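Local coordinates for endoribonuclease L-PSP/chorismate mutase-like domain-containing protein (Agrobacterium tumefaciens, PDB 3D01), which is of unknown function but belongs to the YjgF/chorismate mutase-like family of putative endoribonucleases and assembles as a trimer, at residues I58-G62 and F151-V155; Y35-T39 and Q87-A91. All coordinates share one frame; numbering follows the deposited sequence.

In the fold
Contact 1 (I58-G62 with F151-V155) joins two loops of the subunit and is partly buried, whereas contact 2 (Y35-T39 with Q87-A91) lies at the surface, where the first strand of the sheet meets the last turn of helix 70-91. Their centres are 21 Å apart and their nearest atoms about 7 Å, so they do not touch. Contact 1 rests on hydrogen bonds to backbone carbonyls and buries 351 Å²; contact 2 has no hydrogen bond across it, buries 210 Å² and relies on the F38 ring against A91 and A90, with Q87 packed on P37. Both lie near strand 44-54 and touch a second subunit, and contact 1 also holds part of the ligand pocket.

Contact 1 (I58-G62 and F151-V155); sequences IAVTG and FNASV
Part of the site that holds PG5 (1-methoxy-2-[2-(2-methoxy-ethoxy]-ethane), to which T61, N152 and D67 contribute, is built where the loop after strand 57-58 meets the loop leading into strand 155-163. T61 and A153 form a single beta bridge, their CA atoms 4.5 Å apart. Two backbone bonds flank the pair. G62 N gives its hydrogen to N152 O at 2.8 Å, and the carbonyl faces it almost head-on, with a C=O...N angle of 161°. S154 N reaches V60 O at 3.1 Å, tilted from the carbonyl plane. N152 O is also approached by T61 CA at 3.0 Å, a CA-H...O contact.

S154 adds a third bond: its OG donates to G62 O at 2.8 Å, arriving above the carbonyl plane rather than on a lone pair. A chi1 of -63° sets OG beside the backbone N that bonds V60 O, and the residue grips the other loop through two donors; V60 CG1 lies against this hydroxyl at 3.4 Å. G62 turns with a positive phi of 97°, a conformation readily open to glycine. The side-chain amide of N152 lies alongside G62, with no hydrogen bond between them, while ND2 is hydrogen-bonded to PG5, a likely crystallisation additive that may nonetheless report a binding site.

Beyond the polar core, the two branches of I58 divide between F151 and A153: CG1 packs on F151 CB at 3.9 Å and CG2 on A153 CB at 4.2 Å. The F151 ring stacks on H119 of the second subunit. A small-molecule site next to a subunit interface is consistent with the trimeric YjgF fold, whose proposed active sites lie between neighbouring subunits.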
loop_
_atom_site.group_PDB
_atom_site.type_symbol
_atom_site.label_atom_id
_atom_site.label_comp_id
_atom_site.label_asym_id
_atom_site.label_seq_id
_atom_site.Cartn_x
_atom_site.Cartn_y
_atom_site.Cartn_z
ATOM N N ILE I 58 0.074 20.173 -12.230
ATOM C CA ILE I 58 1.003 19.064 -11.989
ATOM C C ILE I 58 2.356 19.559 -12.451
ATOM O O ILE I 58 2.603 19.665 -13.650
ATOM C CB ILE I 58 0.644 17.793 -12.779
ATOM C CG1 ILE I 58 -0.780 17.316 -12.488
ATOM C CG2 ILE I 58 1.690 16.702 -12.504
ATOM C CD1 ILE I 58 -0.946 16.563 -11.237
ATOM N N ALA I 59 3.243 19.838 -11.504
ATOM C CA ALA I 59 4.505 20.518 -11.765
ATOM C C ALA I 59 5.571 19.686 -12.451
ATOM O O ALA I 59 6.432 20.242 -13.113
ATOM C CB ALA I 59 5.081 21.080 -10.457
ATOM N N VAL I 60 5.535 18.366 -12.283
ATOM C CA VAL I 60 6.577 17.495 -12.838
ATOM C C VAL I 60 5.879 16.245 -13.430
ATOM O O VAL I 60 5.177 15.534 -12.745
ATOM C CB VAL I 60 7.604 17.058 -11.787
ATOM C CG1 VAL I 60 8.775 16.230 -12.442
ATOM C CG2 VAL I 60 8.149 18.259 -10.987
ATOM N N THR I 61 6.079 16.061 -14.731
ATOM C CA THR I 61 5.416 15.041 -15.508
ATOM C C THR I 61 6.397 14.251 -16.358
ATOM O O THR I 61 7.467 14.724 -16.760
ATOM C CB THR I 61 4.371 15.638 -16.477
ATOM O OG1 THR I 61 5.023 16.588 -17.341
ATOM C CG2 THR I 61 3.193 16.305 -15.703
ATOM N N GLY I 62 5.988 13.028 -16.671
ATOM C CA GLY I 62 6.823 12.109 -17.442
ATOM C C GLY I 62 7.593 11.114 -16.582
ATOM O O GLY I 62 7.441 11.042 -15.337
ATOM N N PHE I 151 -2.421 11.765 -14.742
ATOM C CA PHE I 151 -2.027 13.105 -15.240
ATOM C C PHE I 151 -0.574 13.178 -15.673
ATOM O O PHE I 151 -0.022 14.247 -15.835
ATOM C CB PHE I 151 -2.369 14.195 -14.220
ATOM C CG PHE I 151 -3.815 14.203 -13.833
ATOM C CD1 PHE I 151 -4.735 14.885 -14.606
ATOM C CD2 PHE I 151 -4.265 13.502 -12.713
ATOM C CE1 PHE I 151 -6.095 14.877 -14.255
ATOM C CE2 PHE I 151 -5.607 13.490 -12.369
ATOM C CZ PHE I 151 -6.519 14.195 -13.148
ATOM N N ASN I 152 0.032 12.001 -15.850
ATOM C CA ASN I 152 1.428 11.874 -16.215
ATOM C C ASN I 152 2.325 12.406 -15.129
ATOM O O ASN I 152 3.465 12.782 -15.390
ATOM C CB ASN I 152 1.702 12.579 -17.550
ATOM C CG ASN I 152 2.922 12.031 -18.270
ATOM O OD1 ASN I 152 3.421 10.942 -17.958
ATOM N ND2 ASN I 152 3.430 12.810 -19.226
ATOM N N ALA I 153 1.830 12.403 -13.881
ATOM C CA ALA I 153 2.676 12.790 -12.739
ATOM C C ALA I 153 3.907 11.886 -12.711
ATOM O O ALA I 153 3.805 10.656 -12.942
ATOM C CB ALA I 153 1.907 12.675 -11.433
ATOM N N SER I 154 5.043 12.470 -12.358
ATOM C CA SER I 154 6.279 11.707 -12.216
ATOM C C SER I 154 6.305 10.899 -10.918
ATOM O O SER I 154 6.965 9.867 -10.855
ATOM C CB SER I 154 7.518 12.608 -12.323
ATOM O OG SER I 154 7.595 13.218 -13.603
ATOM N N VAL I 155 5.602 11.397 -9.887
ATOM C CA VAL I 155 5.587 10.776 -8.574
ATOM C C VAL I 155 4.183 10.952 -7.962
ATOM O O VAL I 155 3.505 11.974 -8.199
ATOM C CB VAL I 155 6.644 11.420 -7.594
ATOM C CG1 VAL I 155 6.644 10.679 -6.206
ATOM C CG2 VAL I 155 8.032 11.539 -8.253
#

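Contact 2 (Y35-T39 and Q87-A91)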
loop_
_atom_site.group_PDB
_atom_site.type_symbol
_atom_site.label_atom_id
_atom_site.label_comp_id
_atom_site.label_asym_id
_atom_site.label_seq_id
_atom_site.Cartn_x
_atom_site.Cartn_y
_atom_site.Cartn_z
ATOM N N TYR I 35 -14.408 9.243 -3.806
ATOM C CA TYR I 35 -13.223 9.085 -2.971
ATOM C C TYR I 35 -12.848 10.455 -2.408
ATOM O O TYR I 35 -13.132 11.502 -2.997
ATOM C CB TYR I 35 -12.046 8.443 -3.696
ATOM C CG TYR I 35 -11.548 9.188 -4.901
ATOM C CD1 TYR I 35 -10.297 9.803 -4.888
ATOM C CD2 TYR I 35 -12.306 9.236 -6.089
ATOM C CE1 TYR I 35 -9.807 10.468 -6.009
ATOM C CE2 TYR I 35 -11.840 9.908 -7.199
ATOM C CZ TYR I 35 -10.583 10.525 -7.153
ATOM O OH TYR I 35 -10.101 11.192 -8.258
ATOM N N VAL I 36 -12.220 10.395 -1.245
ATOM C CA VAL I 36 -11.919 11.565 -0.463
ATOM C C VAL I 36 -10.404 11.699 -0.278
ATOM O O VAL I 36 -9.682 10.711 -0.434
ATOM C CB VAL I 36 -12.677 11.495 0.869
ATOM C CG1 VAL I 36 -14.165 11.685 0.605
ATOM C CG2 VAL I 36 -12.431 10.170 1.584
ATOM N N PRO I 37 -9.919 12.929 0.025
ATOM C CA PRO I 37 -8.481 13.121 0.217
ATOM C C PRO I 37 -7.890 12.393 1.423
ATOM O O PRO I 37 -6.700 12.094 1.431
ATOM C CB PRO I 37 -8.348 14.642 0.373
ATOM C CG PRO I 37 -9.580 15.192 -0.181
ATOM C CD PRO I 37 -10.630 14.206 0.130
ATOM N N PHE I 38 -8.720 12.095 2.423
ATOM C CA PHE I 38 -8.260 11.356 3.593
ATOM C C PHE I 38 -9.440 10.731 4.323
ATOM O O PHE I 38 -10.591 11.172 4.164
ATOM C CB PHE I 38 -7.474 12.291 4.546
ATOM C CG PHE I 38 -8.280 13.502 5.026
ATOM C CD1 PHE I 38 -9.132 13.393 6.097
ATOM C CD2 PHE I 38 -8.182 14.723 4.375
ATOM C CE1 PHE I 38 -9.904 14.509 6.520
ATOM C CE2 PHE I 38 -8.917 15.817 4.783
ATOM C CZ PHE I 38 -9.778 15.706 5.862
ATOM N N THR I 39 -9.147 9.707 5.113
ATOM C CA THR I 39 -10.111 9.128 6.044
ATOM C C THR I 39 -9.387 8.973 7.369
ATOM O O THR I 39 -8.152 8.977 7.404
ATOM C CB THR I 39 -10.641 7.738 5.610
ATOM O OG1 THR I 39 -9.548 6.844 5.347
ATOM C CG2 THR I 39 -11.516 7.837 4.396
ATOM N N GLN I 87 -3.176 18.117 3.266
ATOM C CA GLN I 87 -4.344 17.297 3.614
ATOM C C GLN I 87 -4.378 16.974 5.101
ATOM O O GLN I 87 -5.434 16.951 5.715
ATOM C CB GLN I 87 -4.327 15.983 2.827
ATOM C CG GLN I 87 -4.401 16.187 1.309
ATOM C CD GLN I 87 -5.665 16.851 0.804
ATOM O OE1 GLN I 87 -6.667 16.998 1.513
ATOM N NE2 GLN I 87 -5.630 17.233 -0.461
ATOM N N VAL I 88 -3.213 16.705 5.678
ATOM C CA VAL I 88 -3.136 16.413 7.089
ATOM C C VAL I 88 -3.566 17.655 7.878
ATOM O O VAL I 88 -4.296 17.535 8.847
ATOM C CB VAL I 88 -1.726 16.001 7.532
ATOM C CG1 VAL I 88 -1.704 15.765 9.031
ATOM C CG2 VAL I 88 -1.242 14.727 6.770
ATOM N N LYS I 89 -3.095 18.821 7.468
ATOM C CA LYS I 89 -3.507 20.078 8.130
ATOM C C LYS I 89 -5.026 20.233 8.116
ATOM O O LYS I 89 -5.634 20.581 9.159
ATOM C CB LYS I 89 -2.846 21.286 7.456
ATOM C CG LYS I 89 -3.131 22.608 8.196
ATOM C CD LYS I 89 -2.369 23.763 7.598
ATOM C CE LYS I 89 -2.808 25.097 8.271
ATOM N NZ LYS I 89 -2.222 26.252 7.602
ATOM N N ALA I 90 -5.640 20.002 6.956
ATOM C CA ALA I 90 -7.097 19.988 6.815
ATOM C C ALA I 90 -7.772 18.983 7.760
ATOM O O ALA I 90 -8.762 19.308 8.466
ATOM C CB ALA I 90 -7.491 19.715 5.361
ATOM N N ALA I 91 -7.217 17.775 7.802
ATOM C CA ALA I 91 -7.735 16.686 8.613
ATOM C C ALA I 91 -7.727 17.021 10.112
ATOM O O ALA I 91 -8.586 16.561 10.869
ATOM C CB ALA I 91 -6.912 15.406 8.366
#
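P37 and F38 run past the last turn of helix 70-91 without any hydrogen bond across, the nearest CA atoms being those of P37 and Q87 at 6.8 Å. The ring of F38 carries most of the contact. A91 CB stands over one face, 3.7 Å from the ring centroid and 14° off the ring normal, which meets the geometry of a CH-pi contact; A91 CA lies over the same face, 3.6 Å from F38 CZ. A chi1 of 58° holds CG between the backbone N and the carbonyl carbon of F38 and carries the ring out to A91.

A90 CB comes in obliquely at 4.2 Å from F38 CE2. Q87 O, also oblique, is 3.8 Å from the same CE2 while accepting the helical bond from A91 N. This is the packing of a long helix against the sheet in the alpha/beta fold of the YjgF family: L45 of the adjoining strand 44-54 touches both F38 and A91, and P37 is tied to S48 of that strand by a backbone hydrogen bond.

The chain of Q87 bends at chi2 (-63°), and its OE1 comes tight against P37 CB at 3.1 Å, the two side chains crossing at about a right angle. The same OE1 lies at the edge of the F38 ring and in its plane, 4.0 Å from F38 CD2. On the far side of the strand from the helix, T39 OG1 is hydrogen-bonded to I103 O of the second subunit.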